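Local coordinates for protein 4-phosphoerythronate dehydrogenase (Lactobacillus jensenii, PDB 4PRK) that probably catalyses the NAD-dependent interconversion of pyruvate and D-lactate, as a D-lactate dehydrogenase of the D-isomer specific 2-hydroxyacid dehydrogenase family, at residues D314-A317 with L318-E322; E123-A126 with N127-G131; G217-Q220 with F221-K225; Y298-K301 with T302-R305; L258-L261 with A262-S266. All blocks are in the same frame, centred on the assembly; numbering follows the deposited sequence.

Contact 1: D314-A317 with L318-E322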
loop_
_atom_site.group_PDB
_atom_site.type_symbol
_atom_site.label_atom_id
_atom_site.label_comp_id
_atom_site.label_asym_id
_atom_site.label_seq_id
_atom_site.Cartn_x
_atom_site.Cartn_y
_atom_site.Cartn_z
ATOM N N ASP A 314 27.227 8.814 16.618
ATOM C CA ASP A 314 28.244 9.694 15.993
ATOM C C ASP A 314 29.235 10.180 17.035
ATOM O O ASP A 314 30.399 10.348 16.722
ATOM C CB ASP A 314 27.649 10.943 15.313
ATOM C CG ASP A 314 27.145 10.673 13.895
ATOM O OD1 ASP A 314 27.251 9.525 13.407
ATOM O OD2 ASP A 314 26.634 11.628 13.262
ATOM N N THR A 315 28.764 10.421 18.264
ATOM C CA THR A 315 29.605 10.993 19.299
ATOM C C THR A 315 30.681 10.011 19.740
ATOM O O THR A 315 31.847 10.397 19.822
ATOM C CB THR A 315 28.757 11.504 20.457
ATOM O OG1 THR A 315 27.910 12.523 19.931
ATOM C CG2 THR A 315 29.636 12.093 21.604
ATOM N N ILE A 316 30.282 8.752 19.988
ATOM C CA ILE A 316 31.223 7.645 20.252
ATOM C C ILE A 316 32.239 7.450 19.099
ATOM O O ILE A 316 33.439 7.200 19.341
ATOM C CB ILE A 316 30.480 6.296 20.541
ATOM C CG1 ILE A 316 29.793 6.369 21.915
ATOM C CG2 ILE A 316 31.427 5.082 20.459
ATOM C CD1 ILE A 316 29.233 5.066 22.445
ATOM N N ALA A 317 31.755 7.548 17.857
ATOM C CA ALA A 317 32.598 7.283 16.700
ATOM C C ALA A 317 33.761 8.284 16.643
ATOM O O ALA A 317 34.924 7.892 16.486
ATOM C CB ALA A 317 31.767 7.314 15.420
ATOM N N LEU A 318 33.431 9.565 16.819
ATOM C CA LEU A 318 34.399 10.684 16.723
ATOM C C LEU A 318 35.376 10.664 17.899
ATOM O O LEU A 318 36.542 11.006 17.757
ATOM C CB LEU A 318 33.656 12.046 16.656
ATOM C CG LEU A 318 32.861 12.301 15.364
ATOM C CD1 LEU A 318 31.926 13.524 15.457
ATOM C CD2 LEU A 318 33.853 12.401 14.200
ATOM N N ALA A 319 34.876 10.243 19.052
ATOM C CA ALA A 319 35.735 9.886 20.189
ATOM C C ALA A 319 36.716 8.754 19.824
ATOM O O ALA A 319 37.869 8.790 20.249
ATOM C CB ALA A 319 34.905 9.534 21.429
ATOM N N ASN A 320 36.273 7.800 19.010
ATOM C CA ASN A 320 37.164 6.761 18.423
ATOM C C ASN A 320 37.919 7.167 17.130
ATOM O O ASN A 320 38.547 6.327 16.472
ATOM C CB ASN A 320 36.369 5.477 18.181
ATOM C CG ASN A 320 36.181 4.692 19.442
ATOM O OD1 ASN A 320 37.128 4.095 19.943
ATOM N ND2 ASN A 320 34.969 4.699 19.979
ATOM N N GLY A 321 37.862 8.444 16.763
ATOM C CA GLY A 321 38.437 8.878 15.504
ATOM C C GLY A 321 37.777 8.261 14.278
ATOM O O GLY A 321 38.282 8.436 13.170
ATOM N N GLU A 322 36.655 7.545 14.457
ATOM C CA GLU A 322 35.879 7.018 13.329
ATOM C C GLU A 322 34.933 8.093 12.734
ATOM O O GLU A 322 34.812 9.209 13.269
ATOM C CB GLU A 322 35.094 5.756 13.735
ATOM C CG GLU A 322 35.702 4.439 13.255
ATOM C CD GLU A 322 36.532 3.751 14.315
ATOM O OE1 GLU A 322 36.102 2.676 14.788
ATOM O OE2 GLU A 322 37.603 4.287 14.688
#
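Leu-318 N, Ala-319 N and Asn-320 N reach back four residues to Asp-314 O, Thr-315 O and Ile-316 O, the last of these bonds being 2.9 Å long, before Asn-320 turns the chain out of helical geometry. Ile-316 O is gripped twice. Asn-320 ND2 meets this oxygen at 3.0 Å, standing 45° out of its carbonyl plane and on the opposite face from Asn-320 N. The side chain of Asn-320 gets there because CG lies beside its own backbone N (chi1 -79°), which folds the amide back alongside Ile-316, where ND2 rests 3.6 Å from Ile-316 CG2. On another side of the helix Leu-318 CG lies 3.4 Å from Asp-314 O, and the leucine continues onto Thr-94 and Thr-96 of strand 94-96. The carboxylate of Asp-314 instead receives the backbone N-H groups of His-325 and Phe-326. Ala-317 CB and Glu-322 CB touch at 4.0 Å where the chain doubles back. With Gly-321 at positive phi as C-prime residue, Glu-322 N bonded to Ala-317 O at 2.7 Å and Gly-321 N to Leu-318 O at 3.0 Å, the helix 301-319 ends in a Schellman motif.

Contact 2: E123-A126 with N127-G131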
loop_
_atom_site.group_PDB
_atom_site.type_symbol
_atom_site.label_atom_id
_atom_site.label_comp_id
_atom_site.label_asym_id
_atom_site.label_seq_id
_atom_site.Cartn_x
_atom_site.Cartn_y
_atom_site.Cartn_z
ATOM N N GLU A 123 -16.333 19.746 14.418
ATOM C CA GLU A 123 -17.559 20.443 14.092
ATOM C C GLU A 123 -18.787 19.631 14.595
ATOM O O GLU A 123 -19.726 20.223 15.132
ATOM C CB GLU A 123 -17.637 20.752 12.605
ATOM C CG GLU A 123 -16.515 21.655 12.096
ATOM C CD GLU A 123 -16.493 21.791 10.571
ATOM O OE1 GLU A 123 -15.559 21.348 9.890
ATOM O OE2 GLU A 123 -17.451 22.303 10.018
ATOM N N PHE A 124 -18.779 18.299 14.449
ATOM C CA PHE A 124 -19.850 17.503 15.045
ATOM C C PHE A 124 -19.849 17.733 16.550
ATOM O O PHE A 124 -20.911 17.811 17.148
ATOM C CB PHE A 124 -19.696 16.006 14.835
ATOM C CG PHE A 124 -20.113 15.520 13.497
ATOM C CD1 PHE A 124 -21.462 15.336 13.211
ATOM C CD2 PHE A 124 -19.152 15.172 12.539
ATOM C CE1 PHE A 124 -21.847 14.854 11.988
ATOM C CE2 PHE A 124 -19.533 14.680 11.320
ATOM C CZ PHE A 124 -20.882 14.505 11.047
ATOM N N LYS A 125 -18.676 17.784 17.172
ATOM C CA LYS A 125 -18.637 18.015 18.618
ATOM C C LYS A 125 -19.248 19.354 19.042
ATOM O O LYS A 125 -20.065 19.391 19.986
ATOM C CB LYS A 125 -17.227 17.909 19.203
ATOM C CG LYS A 125 -17.251 17.466 20.658
ATOM C CD LYS A 125 -15.932 17.714 21.352
ATOM C CE LYS A 125 -15.824 16.959 22.692
ATOM N NZ LYS A 125 -16.909 17.361 23.618
ATOM N N ALA A 126 -18.836 20.437 18.395
ATOM C CA ALA A 126 -19.370 21.764 18.697
ATOM C C ALA A 126 -20.898 21.778 18.565
ATOM O O ALA A 126 -21.613 22.390 19.354
ATOM C CB ALA A 126 -18.767 22.786 17.766
ATOM N N ASN A 127 -21.382 21.051 17.574
ATOM C CA ASN A 127 -22.793 20.884 17.347
ATOM C C ASN A 127 -23.487 20.069 18.476
ATOM O O ASN A 127 -24.548 20.449 18.973
ATOM C CB ASN A 127 -22.971 20.158 16.022
ATOM C CG ASN A 127 -23.865 20.884 15.088
ATOM O OD1 ASN A 127 -23.857 22.107 15.027
ATOM N ND2 ASN A 127 -24.651 20.130 14.335
ATOM N N MET A 128 -22.863 18.979 18.902
ATOM C CA MET A 128 -23.416 18.141 19.941
ATOM C C MET A 128 -23.418 18.898 21.240
ATOM O O MET A 128 -24.373 18.809 22.003
ATOM C CB MET A 128 -22.628 16.850 20.052
ATOM C CG MET A 128 -22.821 15.974 18.823
ATOM S SD MET A 128 -21.426 14.878 18.482
ATOM C CE MET A 128 -21.791 13.477 19.558
ATOM N N ASP A 129 -22.369 19.680 21.477
ATOM C CA ASP A 129 -22.297 20.498 22.676
ATOM C C ASP A 129 -23.556 21.381 22.815
ATOM O O ASP A 129 -23.962 21.638 23.915
ATOM C CB ASP A 129 -21.007 21.334 22.691
ATOM C CG ASP A 129 -19.741 20.481 22.967
ATOM O OD1 ASP A 129 -19.880 19.299 23.335
ATOM O OD2 ASP A 129 -18.601 20.985 22.822
ATOM N N LYS A 130 -24.162 21.815 21.705
ATOM C CA LYS A 130 -25.405 22.586 21.696
ATOM C C LYS A 130 -26.640 21.719 21.537
ATOM O O LYS A 130 -27.692 22.206 21.135
ATOM C CB LYS A 130 -25.437 23.545 20.492
ATOM C CG LYS A 130 -24.167 24.319 20.167
ATOM C CD LYS A 130 -23.697 25.218 21.303
ATOM C CE LYS A 130 -22.904 26.416 20.759
ATOM N NZ LYS A 130 -22.481 27.358 21.836
ATOM N N GLY A 131 -26.506 20.420 21.732
ATOM C CA GLY A 131 -27.630 19.526 21.616
ATOM C C GLY A 131 -28.061 19.140 20.233
ATOM O O GLY A 131 -29.126 18.539 20.083
#
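Met-128 folds back over the turn that begins at Phe-124, and here the packing is close. Its CG, lying beside its own backbone N (chi1 -68°), comes within 3.1 Å of Phe-124 O, the same oxygen that accepts the Met-128 N-H at 2.9 Å. The sulfur then sits alongside the phenylalanine, Met-128 SD being 4.2 Å from Phe-124 CB. Both residues are buried, and a second subunit packs against them, its Tyr-281 on Met-128 and its Ser-296 on Phe-124. Cut back to an alanine, this position would probably lose the sulfur beside Phe-124 CB and the packing on Tyr-281 of the second subunit, opening a gap in the interface. Helix 121-129 closes just beyond with a Schellman motif: Gly-131, at positive phi, is the C-prime residue, its N bonded to Met-128 O at 2.7 Å, while Asp-132 N returns to Asn-127 O. The other flank is looser. Lys-125 and Asp-129 cross at an angle in a long salt bridge, Lys-125 NZ lying 3.6 Å from Asp-129 OD1. The lysine runs nearly straight until a bend at its last torsion (chi4 -59°), and its ammonium also donates to Ala-285 O of the second subunit, so the aspartate shares it. Lys-130, farther round the helix, is exposed and touches it through its aliphatic part, CG lying 3.3 Å from Ala-126 O.

Contact 3: G217-Q220 with F221-K225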
loop_
_atom_site.group_PDB
_atom_site.type_symbol
_atom_site.label_atom_id
_atom_site.label_comp_id
_atom_site.label_asym_id
_atom_site.label_seq_id
_atom_site.Cartn_x
_atom_site.Cartn_y
_atom_site.Cartn_z
ATOM N N GLY A 217 -0.012 33.167 2.217
ATOM C CA GLY A 217 -0.723 34.352 2.635
ATOM C C GLY A 217 -2.061 34.569 1.989
ATOM O O GLY A 217 -2.660 33.652 1.383
ATOM N N LYS A 218 -2.551 35.799 2.153
ATOM C CA LYS A 218 -3.867 36.211 1.631
ATOM C C LYS A 218 -4.088 35.728 0.203
ATOM O O LYS A 218 -5.080 35.081 -0.102
ATOM C CB LYS A 218 -3.971 37.737 1.670
ATOM C CG LYS A 218 -5.255 38.320 1.125
ATOM C CD LYS A 218 -5.134 39.815 0.837
ATOM C CE LYS A 218 -5.539 40.118 -0.615
ATOM N NZ LYS A 218 -5.386 41.563 -1.003
ATOM N N LYS A 219 -3.138 36.019 -0.662
ATOM C CA LYS A 219 -3.286 35.681 -2.090
ATOM C C LYS A 219 -3.380 34.148 -2.237
ATOM O O LYS A 219 -4.224 33.654 -2.978
ATOM C CB LYS A 219 -2.134 36.292 -2.914
ATOM C CG LYS A 219 -1.976 35.777 -4.338
ATOM C CD LYS A 219 -3.206 36.065 -5.223
ATOM C CE LYS A 219 -3.057 35.500 -6.632
ATOM N NZ LYS A 219 -1.675 35.733 -7.145
ATOM N N GLN A 220 -2.607 33.396 -1.443
ATOM C CA GLN A 220 -2.613 31.925 -1.571
ATOM C C GLN A 220 -3.909 31.268 -1.038
ATOM O O GLN A 220 -4.469 30.377 -1.671
ATOM C CB GLN A 220 -1.346 31.344 -0.961
ATOM C CG GLN A 220 -0.071 31.709 -1.711
ATOM C CD GLN A 220 0.311 33.184 -1.550
ATOM O OE1 GLN A 220 -0.004 33.821 -0.546
ATOM N NE2 GLN A 220 0.973 33.726 -2.553
ATOM N N PHE A 221 -4.421 31.738 0.085
ATOM C CA PHE A 221 -5.760 31.325 0.544
ATOM C C PHE A 221 -6.834 31.612 -0.502
ATOM O O PHE A 221 -7.738 30.775 -0.788
ATOM C CB PHE A 221 -6.112 32.020 1.876
ATOM C CG PHE A 221 -5.313 31.482 3.093
ATOM C CD1 PHE A 221 -5.499 30.174 3.560
ATOM C CD2 PHE A 221 -4.331 32.252 3.697
ATOM C CE1 PHE A 221 -4.744 29.679 4.642
ATOM C CE2 PHE A 221 -3.573 31.760 4.774
ATOM C CZ PHE A 221 -3.781 30.481 5.262
ATOM N N ALA A 222 -6.752 32.781 -1.124
ATOM C CA ALA A 222 -7.759 33.085 -2.123
ATOM C C ALA A 222 -7.694 32.069 -3.271
ATOM O O ALA A 222 -8.702 31.787 -3.873
ATOM C CB ALA A 222 -7.584 34.493 -2.653
ATOM N N GLU A 223 -6.518 31.532 -3.566
ATOM C CA GLU A 223 -6.362 30.576 -4.665
ATOM C C GLU A 223 -6.860 29.167 -4.320
ATOM O O GLU A 223 -7.120 28.387 -5.212
ATOM C CB GLU A 223 -4.896 30.509 -5.108
ATOM C CG GLU A 223 -4.399 31.785 -5.810
ATOM C CD GLU A 223 -2.875 31.851 -5.985
ATOM O OE1 GLU A 223 -2.174 32.226 -5.009
ATOM O OE2 GLU A 223 -2.370 31.566 -7.110
ATOM N N MET A 224 -6.937 28.816 -3.036
ATOM C CA MET A 224 -7.260 27.451 -2.633
ATOM C C MET A 224 -8.748 27.182 -2.801
ATOM O O MET A 224 -9.556 28.116 -2.910
ATOM C CB MET A 224 -6.954 27.263 -1.160
ATOM C CG MET A 224 -5.489 27.175 -0.835
ATOM S SD MET A 224 -5.300 27.285 0.944
ATOM C CE MET A 224 -3.654 27.973 1.009
ATOM N N LYS A 225 -9.134 25.914 -2.794
ATOM C CA LYS A 225 -10.561 25.595 -2.860
ATOM C C LYS A 225 -11.213 26.004 -1.524
ATOM O O LYS A 225 -10.552 26.002 -0.458
ATOM C CB LYS A 225 -10.729 24.107 -3.177
ATOM C CG LYS A 225 -10.081 23.791 -4.496
ATOM C CD LYS A 225 -9.792 22.334 -4.710
ATOM C CE LYS A 225 -11.040 21.541 -4.825
ATOM N NZ LYS A 225 -10.602 20.249 -5.439
HETATM O O HOH W 1 0.722 32.320 -5.173
#
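Glu-223 meets Lys-219 and Gln-220 one turn back along the short helix 218-223. Lys-219 leans obliquely across the carboxylate with its aliphatic chain: its bend at chi2 (62°) brings CE to 3.7 Å from Glu-223 CD. The charges are near without forming a salt bridge, Lys-219 NZ standing 4.1 Å from Glu-223 OE1. Gln-220 and Glu-223 run side by side with their flat ends turned 63° apart, and a water joins them, accepting from Gln-220 NE2 at 3.0 Å and donating to Glu-223 OE1 at 2.9 Å. With an alanine in place of the glutamate, the water would probably lose Glu-223 OE1 as an acceptor, and Lys-219 its nearby opposite charge. What fixes the amide is the helix start: Gln-220 OE1 accepts from Gly-217 N at 2.8 Å, Gly-217 being the N-cap residue. Gly-217 O in turn takes the N-H of Phe-221 at 2.9 Å in a nearly straight bond (169°), and Phe-221 CD2 lies 3.2 Å from the same oxygen. Outward, Gln-220 and Glu-223 rest on Leu-196 of helix 192-198, while Phe-221 packs on Ala-243, Leu-244 and Ala-247 of helix 241-250, so helix 218-223, the helix of the beta-alpha-beta unit between strands 201-204 and 229-232, touches both neighbouring helices.

Contact 4: Y298-K301 with T302-R305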
loop_
_atom_site.group_PDB
_atom_site.type_symbol
_atom_site.label_atom_id
_atom_site.label_comp_id
_atom_site.label_asym_id
_atom_site.label_seq_id
_atom_site.Cartn_x
_atom_site.Cartn_y
_atom_site.Cartn_z
ATOM N N TYR A 298 6.685 15.552 16.206
ATOM C CA TYR A 298 7.850 14.681 16.395
ATOM C C TYR A 298 7.721 13.715 17.581
ATOM O O TYR A 298 8.527 12.800 17.694
ATOM C CB TYR A 298 9.125 15.536 16.631
ATOM C CG TYR A 298 9.156 15.990 18.092
ATOM C CD1 TYR A 298 8.453 17.110 18.522
ATOM C CD2 TYR A 298 9.826 15.245 19.050
ATOM C CE1 TYR A 298 8.443 17.476 19.852
ATOM C CE2 TYR A 298 9.801 15.594 20.387
ATOM C CZ TYR A 298 9.109 16.695 20.787
ATOM O OH TYR A 298 9.086 17.000 22.134
ATOM N N PHE A 299 6.754 13.896 18.475
ATOM C CA PHE A 299 6.910 13.370 19.834
ATOM C C PHE A 299 6.384 11.928 19.920
ATOM O O PHE A 299 5.237 11.689 20.420
ATOM C CB PHE A 299 6.185 14.328 20.807
ATOM C CG PHE A 299 6.370 14.008 22.268
ATOM C CD1 PHE A 299 7.608 13.636 22.775
ATOM C CD2 PHE A 299 5.315 14.154 23.149
ATOM C CE1 PHE A 299 7.754 13.340 24.116
ATOM C CE2 PHE A 299 5.467 13.883 24.495
ATOM C CZ PHE A 299 6.700 13.489 24.974
ATOM N N THR A 300 7.168 10.993 19.363
ATOM C CA THR A 300 6.953 9.543 19.532
ATOM C C THR A 300 8.165 8.925 20.224
ATOM O O THR A 300 9.201 9.565 20.365
ATOM C CB THR A 300 6.822 8.836 18.184
ATOM O OG1 THR A 300 8.054 8.982 17.455
ATOM C CG2 THR A 300 5.705 9.497 17.384
ATOM N N LYS A 301 8.013 7.681 20.659
ATOM C CA LYS A 301 9.086 6.933 21.299
ATOM C C LYS A 301 10.256 6.770 20.345
ATOM O O LYS A 301 11.384 6.860 20.729
ATOM C CB LYS A 301 8.618 5.531 21.631
ATOM C CG LYS A 301 7.434 5.444 22.581
ATOM C CD LYS A 301 7.882 5.343 24.022
ATOM C CE LYS A 301 6.769 4.801 24.902
ATOM N NZ LYS A 301 7.327 4.648 26.283
ATOM N N THR A 302 9.967 6.495 19.078
ATOM C CA THR A 302 11.018 6.404 18.113
ATOM C C THR A 302 11.805 7.717 18.056
ATOM O O THR A 302 13.014 7.688 17.943
ATOM C CB THR A 302 10.451 6.071 16.725
ATOM O OG1 THR A 302 9.550 4.958 16.835
ATOM C CG2 THR A 302 11.646 5.775 15.690
ATOM N N SER A 303 11.154 8.875 18.089
ATOM C CA SER A 303 11.928 10.080 17.823
ATOM C C SER A 303 12.855 10.280 18.978
ATOM O O SER A 303 14.050 10.571 18.808
ATOM C CB SER A 303 11.078 11.363 17.632
ATOM O OG SER A 303 10.387 11.386 16.389
ATOM N N VAL A 304 12.269 10.195 20.168
ATOM C CA VAL A 304 13.002 10.539 21.373
ATOM C C VAL A 304 14.214 9.586 21.487
ATOM O O VAL A 304 15.320 10.020 21.743
ATOM C CB VAL A 304 12.086 10.489 22.596
ATOM C CG1 VAL A 304 12.882 10.559 23.914
ATOM C CG2 VAL A 304 11.097 11.623 22.507
ATOM N N ARG A 305 14.013 8.315 21.199
ATOM C CA ARG A 305 15.113 7.392 21.197
ATOM C C ARG A 305 16.184 7.724 20.134
ATOM O O ARG A 305 17.369 7.680 20.427
ATOM C CB ARG A 305 14.609 5.996 20.959
ATOM C CG ARG A 305 15.744 5.017 20.934
ATOM C CD ARG A 305 15.402 3.801 20.148
ATOM N NE ARG A 305 15.451 4.069 18.723
ATOM C CZ ARG A 305 15.143 3.160 17.807
ATOM N NH1 ARG A 305 15.194 3.454 16.515
ATOM N NH2 ARG A 305 14.768 1.949 18.191
#
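The hydroxyl of Ser-303 reaches back to the Tyr-298 carbonyl, OG donating to Tyr-298 O at 2.7 Å and lying in the carbonyl plane on a lone pair. Its CB meanwhile faces the edge of the tyrosine ring, 4.3 Å from Tyr-298 CD2. Over one face of that ring sits Phe-299 CB, 3.7 Å above its centre. With CG anti to the backbone N (chi1 -174°), the phenylalanine ring runs alongside Val-304, whose CG2 touches the ring edge 4.0 Å from Phe-299 CD1. Phe-299 is the centre of an inverse gamma turn, in which Thr-300 N makes a second bond to Tyr-298 O. Thr-300 is the N-cap of helix 301-319. Its OG1, set between the backbone N and the carbonyl carbon (chi1 63°), accepts from Ser-303 N at 3.2 Å, while Thr-300 O takes Val-304 N at 3.1 Å. The same OG1 also hydrogen-bonds Glu-143 OE2 of a second subunit, and Thr-302 OG1 meets OE1 of that carboxylate. Two threonines therefore hold one acidic group of another chain at the amino end of the helix, where the helix dipole would probably stabilise its negative charge; the threonine bonds themselves tie the cap to the subunit interface.

Contact 5: L258-L261 with A262-S266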
loop_
_atom_site.group_PDB
_atom_site.type_symbol
_atom_site.label_atom_id
_atom_site.label_comp_id
_atom_site.label_asym_id
_atom_site.label_seq_id
_atom_site.Cartn_x
_atom_site.Cartn_y
_atom_site.Cartn_z
ATOM N N LEU A 258 -2.550 22.806 12.660
ATOM C CA LEU A 258 -1.275 23.482 12.828
ATOM C C LEU A 258 -0.559 22.826 13.952
ATOM O O LEU A 258 -1.109 22.742 15.035
ATOM C CB LEU A 258 -1.477 24.963 13.146
ATOM C CG LEU A 258 -2.529 25.679 12.261
ATOM C CD1 LEU A 258 -2.899 27.014 12.833
ATOM C CD2 LEU A 258 -2.049 25.880 10.850
ATOM N N ASP A 259 0.662 22.366 13.721
ATOM C CA ASP A 259 1.500 21.880 14.846
ATOM C C ASP A 259 2.504 22.955 15.235
ATOM O O ASP A 259 3.314 22.757 16.133
ATOM C CB ASP A 259 2.271 20.643 14.425
ATOM C CG ASP A 259 2.952 19.956 15.593
ATOM O OD1 ASP A 259 2.247 19.685 16.604
ATOM O OD2 ASP A 259 4.188 19.681 15.493
ATOM N N THR A 260 2.462 24.078 14.519
ATOM C CA THR A 260 3.427 25.144 14.659
ATOM C C THR A 260 2.755 26.416 14.180
ATOM O O THR A 260 1.901 26.326 13.314
ATOM C CB THR A 260 4.643 24.906 13.796
ATOM O OG1 THR A 260 5.556 25.984 13.977
ATOM C CG2 THR A 260 4.259 24.798 12.282
ATOM N N LEU A 261 3.113 27.562 14.783
ATOM C CA LEU A 261 2.472 28.874 14.560
ATOM C C LEU A 261 3.532 29.948 14.689
ATOM O O LEU A 261 4.400 29.828 15.512
ATOM C CB LEU A 261 1.425 29.193 15.665
ATOM C CG LEU A 261 0.005 28.642 15.586
ATOM C CD1 LEU A 261 -0.764 28.925 16.857
ATOM C CD2 LEU A 261 -0.734 29.165 14.370
ATOM N N ALA A 262 3.439 30.988 13.898
ATOM C CA ALA A 262 4.297 32.167 14.056
ATOM C C ALA A 262 4.224 32.693 15.493
ATOM O O ALA A 262 3.139 32.749 16.080
ATOM C CB ALA A 262 3.875 33.261 13.081
ATOM N N HIS A 263 5.378 33.021 16.059
ATOM C CA HIS A 263 5.475 33.521 17.444
ATOM C C HIS A 263 5.224 32.486 18.507
ATOM O O HIS A 263 5.029 32.839 19.691
ATOM C CB HIS A 263 4.528 34.721 17.665
ATOM C CG HIS A 263 4.778 35.833 16.705
ATOM N ND1 HIS A 263 3.820 36.298 15.832
ATOM C CD2 HIS A 263 5.907 36.530 16.436
ATOM C CE1 HIS A 263 4.339 37.259 15.092
ATOM N NE2 HIS A 263 5.606 37.409 15.432
ATOM N N GLU A 264 5.230 31.206 18.118
ATOM C CA GLU A 264 4.931 30.139 19.097
ATOM C C GLU A 264 5.931 30.123 20.227
ATOM O O GLU A 264 5.701 29.549 21.289
ATOM C CB GLU A 264 4.915 28.759 18.424
ATOM C CG GLU A 264 6.238 28.342 17.862
ATOM C CD GLU A 264 6.159 27.033 17.085
ATOM O OE1 GLU A 264 7.078 26.206 17.276
ATOM O OE2 GLU A 264 5.176 26.816 16.328
ATOM N N SER A 265 7.086 30.695 19.970
ATOM C CA SER A 265 8.170 30.656 20.949
ATOM C C SER A 265 7.808 31.289 22.290
ATOM O O SER A 265 8.372 30.963 23.318
ATOM C CB SER A 265 9.403 31.342 20.377
ATOM O OG SER A 265 10.019 30.472 19.423
ATOM N N SER A 266 6.878 32.215 22.273
ATOM C CA SER A 266 6.453 32.822 23.505
ATOM C C SER A 266 5.780 31.828 24.454
ATOM O O SER A 266 5.913 31.946 25.650
ATOM C CB SER A 266 5.596 34.049 23.242
ATOM O OG SER A 266 4.245 33.702 23.154
#
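Glu-264 bends back on the chain so that a single carboxylate oxygen collects two hydrogen bonds. Thr-260 OG1 donates to Glu-264 OE2 at 2.5 Å, approaching from 42° above the carboxylate plane, whereas Leu-261 N reaches OE2 at 2.7 Å almost in line with its C-O bond. The two donors thus come from different directions and should restrict rotation of the carboxylate. The reach depends on the first torsion of the glutamate, which places CG between the backbone N and the carbonyl carbon (chi1 64°), with the rest of the chain extended. Thr-260 OG1 has a further, weak bond from Gly-236 N, and the adjoining Asp-259 is tied by its carboxylate to Thr-293 OG1 and to the backbone N-H groups of Ser-296 and Ala-297.

The backbone contributes a type II beta turn from Leu-261 to Glu-264, closed by Glu-264 N donating to Leu-261 O at 3.1 Å. His-263 takes its third position at positive phi. This turn follows strand 255-258 of the nucleotide-binding sheet, and Thr-260 and Glu-264 both touch His-295; the proximity of glutamate and histidine is consistent with the Glu-His pair that D-2-hydroxyacid dehydrogenases use at the active site.

Glu-264 CB and CG also pack closely on the turn's first carbonyl, 3.1 and 3.3 Å from Leu-261 O. The side chain of Leu-261 runs from the turn onto Tyr-281 and Leu-284 of helix 279-285, and Ala-262 rests on Thr-241 of helix 241-250.

Overall arrangement
All five contacts are local, yet their chemistry follows their place. Contacts 1 and 4 sit near opposite ends of helix 301-319, with centres about 24 Å apart; the start is a buried cap shared with other subunits, the end a partly exposed stop that no other subunit touches. Contacts 1 and 2 both finish a helix at a positive-phi glycine, but lie on opposite sides of the chain, about 57 Å between centres. Contacts 2 and 4 meet the second subunit, contact 2 through packing, a lysine and Gly-131 backbone bonds, contact 4 largely through polar side chains. Contacts 2, 3 and 5 all belong to the NAD-binding domain: water and mixed charge at contact 3, a carboxylate oxygen held by a threonine hydroxyl and the Leu-261 N-H at contact 5.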